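Local coordinates for protein 6-aminohexanoate-cyclic-dimer hydrolase (Arthrobacter sp., PDB 3A2Q) that hydrolyses the cyclic dimer of 6-aminohexanoate, a nylon-6 by-product, to the linear dimer, at residues T25-A30 with G66-L71; R176-V181 with G213-S218; I194-L199 with P234-C239; G269-D274 with G304-L309. The protein carries 1 engineered substitution. One frame throughout, in Å; residues are numbered along the deposited sequence.

These four contacts illustrate how one amidase fold is joined at several depths. Interactions 1 and 2 both reach the mixed sheet, through strands 68-72 and 211-216, with centres 19 Å apart; interaction 2 lies nearest the middle of the chain and close to the probable active-site residues. Interaction 3 ties two loops together, its centre 22 Å from that of interaction 2, and the two interactions touch where Leu-214 CG meets Ile-194 CD1 at 4.0 Å; their segments alternate along the chain. Interaction 4 comes last in sequence and lies 42 Å from interaction 1, centre to centre, across the chain's centre. The first two are buried and apolar, the last two polar loop contacts, 4 at the surface.

Interaction 1: residues T25-A30 with G66-L71; sequences TELLEA and GVPYLL
Leu-27 joins helix 24-42 to the chain around strand 68-72, a helix-on-sheet contact of the alpha/beta fold to which the amidase family belongs. Everything that is close runs through one methyl group. Leu-27 CD2 lies 3.8 Å from the carbonyl oxygen of Gly-66, and the same carbon is 4.3 Å from Pro-68 CD, so that a single branch tip fits against this backbone. The first torsion puts it there: CG is anti to the backbone N (chi1 179°), which carries the branch away from the helix axis toward the strand. No hydrogen bond crosses the contact, and the fit is purely van der Waals. Gly-66 has a positive phi (92°) at which a CB would press on the carbonyl oxygen of the preceding residue, so the bend that presents its own carbonyl to the leucine is probably open only to a residue without a side chain. Val-67 turns its side chain the other way, toward helix 10-19, whose Gln-13 and Val-17 also touch Leu-27; Pro-68 rests in addition on Val-113 of the adjoining strand.

The solvent side of the helix is a contrast. Thr-25 and Glu-26 lie on its exposed flank and make no contact with 66-71, while Glu-29, partly exposed, forms a salt bridge with Arg-54. Along that flank the helix keeps its own bonds, with Glu-29 N bonded to Thr-25 O at 2.7 Å and Ala-30 N to Glu-26 O at 2.7 Å.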
# COMPACT_ATOMS: atom_id res chain seq x y z
N THR A 25 -10.07 -19.30 19.08
CA THR A 25 -10.35 -20.34 18.10
C THR A 25 -11.58 -19.98 17.31
O THR A 25 -11.64 -20.21 16.10
CB THR A 25 -10.59 -21.70 18.78
OG1 THR A 25 -9.55 -21.94 19.74
CG2 THR A 25 -10.59 -22.81 17.75
N GLU A 26 -12.58 -19.42 17.99
CA GLU A 26 -13.82 -19.02 17.33
C GLU A 26 -13.53 -17.97 16.27
O GLU A 26 -13.86 -18.14 15.10
CB GLU A 26 -14.80 -18.46 18.36
CG GLU A 26 -15.54 -19.53 19.16
CD GLU A 26 -16.48 -18.95 20.19
OE1 GLU A 26 -17.37 -19.68 20.67
OE2 GLU A 26 -16.33 -17.76 20.54
N LEU A 27 -12.88 -16.88 16.68
CA LEU A 27 -12.54 -15.80 15.76
C LEU A 27 -11.71 -16.33 14.60
O LEU A 27 -12.02 -16.06 13.43
CB LEU A 27 -11.76 -14.71 16.50
CG LEU A 27 -11.30 -13.50 15.67
CD1 LEU A 27 -12.51 -12.81 15.06
CD2 LEU A 27 -10.52 -12.54 16.55
N LEU A 28 -10.67 -17.09 14.91
CA LEU A 28 -9.79 -17.65 13.89
C LEU A 28 -10.52 -18.59 12.95
O LEU A 28 -10.40 -18.48 11.73
CB LEU A 28 -8.63 -18.40 14.55
CG LEU A 28 -7.27 -18.38 13.84
CD1 LEU A 28 -6.36 -19.42 14.48
CD2 LEU A 28 -7.42 -18.68 12.35
N GLU A 29 -11.28 -19.54 13.51
CA GLU A 29 -12.02 -20.49 12.70
C GLU A 29 -13.14 -19.81 11.92
O GLU A 29 -13.45 -20.21 10.80
CB GLU A 29 -12.59 -21.61 13.58
CG GLU A 29 -11.54 -22.50 14.21
CD GLU A 29 -10.56 -23.07 13.19
OE1 GLU A 29 -11.00 -23.40 12.07
OE2 GLU A 29 -9.36 -23.20 13.51
N ALA A 30 -13.74 -18.80 12.52
CA ALA A 30 -14.81 -18.06 11.86
C ALA A 30 -14.20 -17.29 10.69
O ALA A 30 -14.83 -17.12 9.65
CB ALA A 30 -15.47 -17.09 12.84
N GLY A 66 -4.64 -12.95 19.09
CA GLY A 66 -5.67 -13.69 18.37
C GLY A 66 -6.20 -13.06 17.09
O GLY A 66 -6.90 -13.73 16.33
N VAL A 67 -5.89 -11.80 16.85
CA VAL A 67 -6.38 -11.13 15.64
C VAL A 67 -5.57 -11.52 14.42
O VAL A 67 -4.35 -11.40 14.40
CB VAL A 67 -6.35 -9.60 15.79
CG1 VAL A 67 -6.97 -8.96 14.54
CG2 VAL A 67 -7.12 -9.18 17.04
N PRO A 68 -6.25 -12.00 13.37
CA PRO A 68 -5.57 -12.41 12.13
C PRO A 68 -5.18 -11.22 11.26
O PRO A 68 -5.82 -10.17 11.31
CB PRO A 68 -6.62 -13.29 11.43
CG PRO A 68 -7.62 -13.62 12.51
CD PRO A 68 -7.67 -12.37 13.32
N TYR A 69 -4.13 -11.40 10.47
CA TYR A 69 -3.68 -10.37 9.54
C TYR A 69 -3.07 -11.06 8.33
O TYR A 69 -2.69 -12.23 8.40
CB TYR A 69 -2.66 -9.43 10.21
CG TYR A 69 -1.22 -9.86 10.12
CD1 TYR A 69 -0.38 -9.35 9.12
CD2 TYR A 69 -0.67 -10.76 11.04
CE1 TYR A 69 0.97 -9.72 9.05
CE2 TYR A 69 0.67 -11.13 10.98
CZ TYR A 69 1.48 -10.61 9.98
OH TYR A 69 2.80 -10.97 9.93
N LEU A 70 -2.98 -10.34 7.22
CA LEU A 70 -2.43 -10.88 5.99
C LEU A 70 -1.16 -10.15 5.56
O LEU A 70 -1.01 -8.95 5.78
CB LEU A 70 -3.49 -10.83 4.89
CG LEU A 70 -4.65 -11.79 5.12
CD1 LEU A 70 -5.83 -11.42 4.24
CD2 LEU A 70 -4.18 -13.21 4.85
N LEU A 71 -0.26 -10.90 4.94
CA LEU A 71 1.03 -10.40 4.49
C LEU A 71 1.18 -10.48 2.98
O LEU A 71 0.84 -11.50 2.37
CB LEU A 71 2.12 -11.23 5.17
CG LEU A 71 3.59 -10.81 5.13
CD1 LEU A 71 3.77 -9.58 6.01
CD2 LEU A 71 4.45 -11.96 5.63

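Interaction 2: residues R176-V181 with G213-S218; sequences RIPASV and GLFARS
Ala-179 and Phe-215 mark the closest pass of the two backbones, with their CA atoms 7.2 Å apart where helix 176-182 runs by strand 211-216. The helix is regular from its start: Ser-180 N bonds to Arg-176 O at 2.9 Å, and Val-181 N repeats the pattern with Ile-177 O. The strand lies between two antiparallel neighbours, Phe-215 pairing through its backbone with Ala-166 and Leu-214 with Leu-187.

One aromatic ring bridges the space between them. The CA-CB bond of Phe-215 does not aim at the helix, but the ring end swings nearer, because CG stands anti to the carbonyl carbon (chi1 -77°). Phe-215 CE1 then comes to 3.8 Å from Ala-179 N, which lies in the ring plane at the edge, and to 3.9 Å from Ala-179 CB. At the neighbouring ring atom, Phe-215 CZ meets Pro-178 CB at 4.0 Å, an oblique approach. The CE1-CZ end of the ring therefore meets the helix, by van der Waals contact alone, and Ser-154 and Val-158 of helix 152-159 add further packing. Leu-214 and Ala-216 go instead to helix 219-229.

Arg-176, turned away from the strand, is held by a salt bridge to Asp-170. The side chain of Pro-178 is about 5 Å from that of Ala-174, an engineered residue at the position of the probable acyl-ester nucleophile, and about 7 Å from that of Ser-150. In such a second shell, sheet and helix pack close to the probable catalytic positions, consistent with the Ser-Ser-Lys active site of the amidase family.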
# COMPACT_ATOMS: atom_id res chain seq x y z
N ARG A 176 -1.66 2.82 -1.12
CA ARG A 176 -2.72 3.80 -1.27
C ARG A 176 -3.65 3.52 -2.44
O ARG A 176 -4.86 3.68 -2.32
CB ARG A 176 -2.11 5.20 -1.40
CG ARG A 176 -1.45 5.71 -0.12
CD ARG A 176 -0.52 6.89 -0.43
NE ARG A 176 0.68 6.42 -1.11
CZ ARG A 176 1.49 7.19 -1.84
NH1 ARG A 176 1.22 8.48 -2.00
NH2 ARG A 176 2.56 6.66 -2.41
N ILE A 177 -3.10 3.08 -3.57
CA ILE A 177 -3.93 2.79 -4.74
C ILE A 177 -4.93 1.66 -4.46
O ILE A 177 -6.13 1.82 -4.66
CB ILE A 177 -3.05 2.48 -5.98
CG1 ILE A 177 -2.27 3.75 -6.37
CG2 ILE A 177 -3.91 2.03 -7.15
CD1 ILE A 177 -1.17 3.55 -7.38
N PRO A 178 -4.44 0.49 -4.00
CA PRO A 178 -5.38 -0.61 -3.72
C PRO A 178 -6.41 -0.21 -2.66
O PRO A 178 -7.54 -0.68 -2.69
CB PRO A 178 -4.47 -1.73 -3.24
CG PRO A 178 -3.16 -1.44 -3.92
CD PRO A 178 -3.05 0.05 -3.82
N ALA A 179 -6.01 0.65 -1.72
CA ALA A 179 -6.93 1.10 -0.68
C ALA A 179 -8.03 1.95 -1.30
O ALA A 179 -9.20 1.77 -1.00
CB ALA A 179 -6.17 1.92 0.39
N SER A 180 -7.64 2.87 -2.18
CA SER A 180 -8.61 3.73 -2.85
C SER A 180 -9.59 2.88 -3.67
O SER A 180 -10.82 3.03 -3.57
CB SER A 180 -7.88 4.70 -3.79
OG SER A 180 -8.79 5.49 -4.54
N VAL A 181 -9.04 1.99 -4.48
CA VAL A 181 -9.82 1.12 -5.36
C VAL A 181 -10.71 0.11 -4.62
O VAL A 181 -11.78 -0.24 -5.12
CB VAL A 181 -8.88 0.36 -6.32
CG1 VAL A 181 -9.64 -0.72 -7.10
CG2 VAL A 181 -8.22 1.35 -7.26
N GLY A 213 3.81 -0.41 4.08
CA GLY A 213 2.60 0.29 4.46
C GLY A 213 1.57 -0.55 5.19
O GLY A 213 1.79 -1.75 5.42
N LEU A 214 0.44 0.06 5.51
CA LEU A 214 -0.61 -0.60 6.28
C LEU A 214 -2.02 -0.43 5.74
O LEU A 214 -2.37 0.63 5.21
CB LEU A 214 -0.57 -0.06 7.72
CG LEU A 214 0.81 -0.08 8.38
CD1 LEU A 214 0.80 0.81 9.61
CD2 LEU A 214 1.19 -1.51 8.72
N PHE A 215 -2.83 -1.48 5.91
CA PHE A 215 -4.22 -1.53 5.47
C PHE A 215 -5.12 -1.79 6.67
O PHE A 215 -4.79 -2.61 7.52
CB PHE A 215 -4.45 -2.68 4.49
CG PHE A 215 -3.96 -2.43 3.10
CD1 PHE A 215 -4.67 -1.59 2.24
CD2 PHE A 215 -2.81 -3.05 2.64
CE1 PHE A 215 -4.24 -1.39 0.93
CE2 PHE A 215 -2.36 -2.85 1.33
CZ PHE A 215 -3.08 -2.02 0.48
N ALA A 216 -6.27 -1.12 6.72
CA ALA A 216 -7.26 -1.28 7.78
C ALA A 216 -8.57 -0.62 7.37
O ALA A 216 -8.65 0.02 6.32
CB ALA A 216 -6.75 -0.67 9.09
N ARG A 217 -9.61 -0.77 8.18
CA ARG A 217 -10.89 -0.14 7.87
C ARG A 217 -11.21 1.00 8.83
O ARG A 217 -12.25 1.66 8.71
CB ARG A 217 -12.02 -1.18 7.88
CG ARG A 217 -11.93 -2.20 6.73
CD ARG A 217 -13.23 -2.97 6.58
NE ARG A 217 -13.57 -3.69 7.81
CZ ARG A 217 -13.05 -4.87 8.16
NH1 ARG A 217 -12.17 -5.48 7.38
NH2 ARG A 217 -13.41 -5.42 9.31
N SER A 218 -10.33 1.25 9.79
CA SER A 218 -10.53 2.34 10.74
C SER A 218 -9.22 3.08 10.96
O SER A 218 -8.14 2.50 10.83
CB SER A 218 -11.05 1.82 12.08
OG SER A 218 -10.06 1.08 12.77

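Interaction 3: residues I194-L199 with P234-C239; sequences ISPGPL and PGDTFC
The carboxylate of Asp-236 overlaps the CB-OG end of Ser-195, and the two side chains tie the loop before helix 202-207 to the one that follows helix 219-229. Ser-195 also forms an ST turn, its hydroxyl taking a bond from the backbone two residues on. The oxygen thus works in both directions: Ser-195 OG donates to Asp-236 OD1 at 2.7 Å, meeting the syn lone pair, and accepts from Gly-197 N. A chi1 of 176°, with OG anti to the backbone N of Ser-195, places the oxygen for both. The bond draws the groups tightly together, Ser-195 CB lying 3.1 Å from Asp-236 OD2. Pro-196 adds its CD at 4.0 Å from Asp-236 OD1. That carboxylate has a second hold on the other oxygen, since OD2 accepts from Arg-233 N. With an alanine here instead of Asp-236, the Ser-195 hydroxyl is likely to lose its acceptor and Arg-233 N this partner, slackening the join between the loops.

Around the pair, Tyr-102 of helix 102-110 touches Ser-195, Pro-198 and Pro-234, so this one residue lies against both loops. The peptide bond between Gly-197 and Pro-198 is cis. Gly-197 N reaches Ser-195 OG at 3.1 Å, its N-H pointing at the oxygen with an angle of 156°.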
# COMPACT_ATOMS: atom_id res chain seq x y z
N ILE A 194 8.73 2.36 9.01
CA ILE A 194 8.61 0.91 9.17
C ILE A 194 9.76 0.16 8.51
O ILE A 194 10.02 0.34 7.33
CB ILE A 194 7.30 0.38 8.54
CG1 ILE A 194 6.10 1.12 9.15
CG2 ILE A 194 7.18 -1.13 8.77
CD1 ILE A 194 4.74 0.65 8.62
N SER A 195 10.45 -0.67 9.28
CA SER A 195 11.57 -1.42 8.74
C SER A 195 11.17 -2.56 7.81
O SER A 195 10.27 -3.33 8.13
CB SER A 195 12.42 -2.01 9.87
OG SER A 195 13.46 -2.80 9.33
N PRO A 196 11.84 -2.67 6.65
CA PRO A 196 11.58 -3.71 5.65
C PRO A 196 12.67 -4.79 5.78
O PRO A 196 12.73 -5.72 4.98
CB PRO A 196 11.72 -2.97 4.34
CG PRO A 196 12.89 -2.07 4.64
CD PRO A 196 12.63 -1.57 6.05
N GLY A 197 13.52 -4.63 6.80
CA GLY A 197 14.61 -5.57 7.02
C GLY A 197 14.25 -6.86 7.72
O GLY A 197 13.08 -7.11 8.00
N PRO A 198 15.25 -7.69 8.07
CA PRO A 198 16.70 -7.51 7.87
C PRO A 198 17.20 -7.52 6.42
O PRO A 198 18.33 -7.10 6.15
CB PRO A 198 17.31 -8.64 8.69
CG PRO A 198 16.25 -9.70 8.66
CD PRO A 198 14.98 -8.92 8.85
N LEU A 199 16.39 -8.02 5.50
CA LEU A 199 16.81 -8.05 4.10
C LEU A 199 16.94 -6.64 3.53
O LEU A 199 16.34 -5.70 4.05
CB LEU A 199 15.81 -8.84 3.25
CG LEU A 199 15.84 -10.36 3.29
CD1 LEU A 199 14.65 -10.93 2.54
CD2 LEU A 199 17.15 -10.85 2.68
N PRO A 234 18.41 -2.48 13.09
CA PRO A 234 19.77 -2.58 12.55
C PRO A 234 19.84 -2.65 11.03
O PRO A 234 19.21 -3.50 10.40
CB PRO A 234 20.31 -3.85 13.21
CG PRO A 234 19.55 -3.92 14.50
CD PRO A 234 18.15 -3.53 14.09
N GLY A 235 20.60 -1.73 10.44
CA GLY A 235 20.75 -1.73 9.00
C GLY A 235 19.77 -0.85 8.24
O GLY A 235 20.02 -0.53 7.07
N ASP A 236 18.67 -0.47 8.87
CA ASP A 236 17.69 0.38 8.19
C ASP A 236 18.39 1.60 7.61
O ASP A 236 19.11 2.30 8.31
CB ASP A 236 16.59 0.85 9.15
CG ASP A 236 15.57 -0.22 9.44
OD1 ASP A 236 15.57 -1.26 8.74
OD2 ASP A 236 14.76 -0.02 10.36
N THR A 237 18.17 1.85 6.33
CA THR A 237 18.81 2.97 5.67
C THR A 237 18.20 4.30 6.09
O THR A 237 18.91 5.26 6.40
CB THR A 237 18.68 2.87 4.15
OG1 THR A 237 19.31 1.67 3.69
CG2 THR A 237 19.31 4.08 3.48
N PHE A 238 16.88 4.35 6.09
CA PHE A 238 16.17 5.56 6.42
C PHE A 238 15.57 5.53 7.81
O PHE A 238 15.39 4.47 8.40
CB PHE A 238 15.10 5.79 5.35
CG PHE A 238 15.66 5.80 3.95
CD1 PHE A 238 16.32 6.93 3.46
CD2 PHE A 238 15.61 4.66 3.15
CE1 PHE A 238 16.91 6.92 2.20
CE2 PHE A 238 16.20 4.64 1.89
CZ PHE A 238 16.85 5.77 1.42
N CYS A 239 15.27 6.71 8.34
CA CYS A 239 14.69 6.82 9.66
C CYS A 239 13.74 8.02 9.66
O CYS A 239 13.95 8.98 8.93
CB CYS A 239 15.80 7.01 10.70
SG CYS A 239 15.31 6.71 12.40

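Interaction 4: residues G269-D274 with G304-L309; sequences GDFALD and GDRSFL
Arg-306 grips Asp-270 end-on with two nitrogens, one to each carboxylate oxygen. Arg-306 NH1 donates to Asp-270 OD2 at 2.8 Å in a nearly straight bond, and NH2 of Arg-306 donates to Asp-270 OD1 at 3.0 Å. Both oxygens are met on the syn side and lie close to the guanidinium plane, yet the two flat groups are turned 28° apart, so the bonds reach the carboxylate somewhat out of its own plane. The same Arg-306 NH2 lies 3.6 Å from Phe-271 CE2, meeting the ring obliquely, although ring and guanidinium planes are only 12° apart. A bend at chi3 (-59°) in the arginine chain directs the guanidinium onto Asp-270 and Phe-271. Were a methionine to stand in place of Arg-306, the Asp-270 carboxylate would probably lose its counter-charge and two of its hydrogen bonds.

One step out, Asn-266 ND2 steadies the loop before helix 275-290, donating to Asp-270 OD1 and to the backbone O of Phe-271. On the partner side, Arg-306 sits inside an Asx turn that leads into helix 308-331: Asp-305 OD1 accepts from Ser-307 N at 3.1 Å, and Leu-309 N bonds to Arg-306 O at 3.0 Å. Leu-419 of helix 416-422 touches both Asp-270 and Arg-306. Farther along the first loop, Asp-274 N-caps helix 275-290, its OD2 accepting from Cys-277 N.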
# COMPACT_ATOMS: atom_id res chain seq x y z
N GLY A 269 -1.28 18.66 -16.30
CA GLY A 269 -2.01 19.00 -17.51
C GLY A 269 -1.92 18.01 -18.66
O GLY A 269 -2.30 18.34 -19.79
N ASP A 270 -1.43 16.80 -18.37
CA ASP A 270 -1.30 15.79 -19.41
C ASP A 270 -2.47 14.81 -19.52
O ASP A 270 -2.46 13.89 -20.33
CB ASP A 270 0.04 15.04 -19.26
CG ASP A 270 0.20 14.34 -17.92
OD1 ASP A 270 -0.42 14.75 -16.91
OD2 ASP A 270 0.98 13.36 -17.89
N PHE A 271 -3.49 15.03 -18.70
CA PHE A 271 -4.73 14.25 -18.72
C PHE A 271 -5.70 14.93 -17.77
O PHE A 271 -5.28 15.65 -16.86
CB PHE A 271 -4.50 12.78 -18.34
CG PHE A 271 -4.00 12.57 -16.94
CD1 PHE A 271 -4.83 12.76 -15.84
CD2 PHE A 271 -2.68 12.17 -16.72
CE1 PHE A 271 -4.36 12.58 -14.54
CE2 PHE A 271 -2.20 11.99 -15.43
CZ PHE A 271 -3.04 12.19 -14.34
N ALA A 272 -7.00 14.74 -17.99
CA ALA A 272 -8.00 15.37 -17.14
C ALA A 272 -8.34 14.54 -15.92
O ALA A 272 -8.61 13.34 -16.02
CB ALA A 272 -9.26 15.65 -17.96
N LEU A 273 -8.32 15.18 -14.76
CA LEU A 273 -8.67 14.47 -13.54
C LEU A 273 -10.14 14.09 -13.63
O LEU A 273 -10.99 14.93 -13.96
CB LEU A 273 -8.44 15.37 -12.32
CG LEU A 273 -8.91 14.81 -10.97
CD1 LEU A 273 -8.12 13.56 -10.63
CD2 LEU A 273 -8.73 15.87 -9.89
N ASP A 274 -10.45 12.83 -13.35
CA ASP A 274 -11.82 12.35 -13.37
C ASP A 274 -12.68 13.21 -12.44
O ASP A 274 -12.35 13.38 -11.27
CB ASP A 274 -11.89 10.90 -12.90
CG ASP A 274 -13.31 10.38 -12.81
OD1 ASP A 274 -13.90 10.08 -13.87
OD2 ASP A 274 -13.84 10.28 -11.69
N GLY A 304 3.22 20.15 -10.42
CA GLY A 304 2.93 20.44 -11.81
C GLY A 304 4.00 19.87 -12.73
O GLY A 304 3.93 19.99 -13.95
N ASP A 305 5.00 19.24 -12.12
CA ASP A 305 6.11 18.66 -12.86
C ASP A 305 6.27 17.18 -12.54
O ASP A 305 6.24 16.78 -11.37
CB ASP A 305 7.39 19.44 -12.52
CG ASP A 305 8.65 18.81 -13.09
OD1 ASP A 305 8.67 18.46 -14.29
OD2 ASP A 305 9.63 18.68 -12.33
N ARG A 306 6.40 16.35 -13.57
CA ARG A 306 6.59 14.93 -13.34
C ARG A 306 7.83 14.46 -14.10
O ARG A 306 7.96 13.29 -14.43
CB ARG A 306 5.36 14.12 -13.77
CG ARG A 306 5.17 12.85 -12.95
CD ARG A 306 4.06 11.96 -13.46
NE ARG A 306 2.77 12.64 -13.48
CZ ARG A 306 2.10 12.95 -14.59
NH1 ARG A 306 2.61 12.65 -15.77
NH2 ARG A 306 0.93 13.57 -14.50
N SER A 307 8.73 15.40 -14.36
CA SER A 307 9.98 15.10 -15.07
C SER A 307 10.77 14.01 -14.35
O SER A 307 11.44 13.19 -14.97
CB SER A 307 10.84 16.35 -15.18
OG SER A 307 10.20 17.34 -15.97
N PHE A 308 10.68 14.02 -13.03
CA PHE A 308 11.39 13.07 -12.19
C PHE A 308 11.05 11.61 -12.49
O PHE A 308 11.87 10.72 -12.26
CB PHE A 308 11.07 13.35 -10.72
CG PHE A 308 9.67 12.97 -10.32
CD1 PHE A 308 9.37 11.66 -9.95
CD2 PHE A 308 8.65 13.91 -10.33
CE1 PHE A 308 8.07 11.30 -9.60
CE2 PHE A 308 7.34 13.56 -9.99
CZ PHE A 308 7.05 12.25 -9.62
N LEU A 309 9.85 11.37 -13.01
CA LEU A 309 9.43 10.00 -13.28
C LEU A 309 10.37 9.29 -14.25
O LEU A 309 10.53 8.07 -14.18
CB LEU A 309 8.00 9.97 -13.82
CG LEU A 309 7.29 8.61 -13.66
CD1 LEU A 309 7.26 8.21 -12.18
CD2 LEU A 309 5.87 8.71 -14.20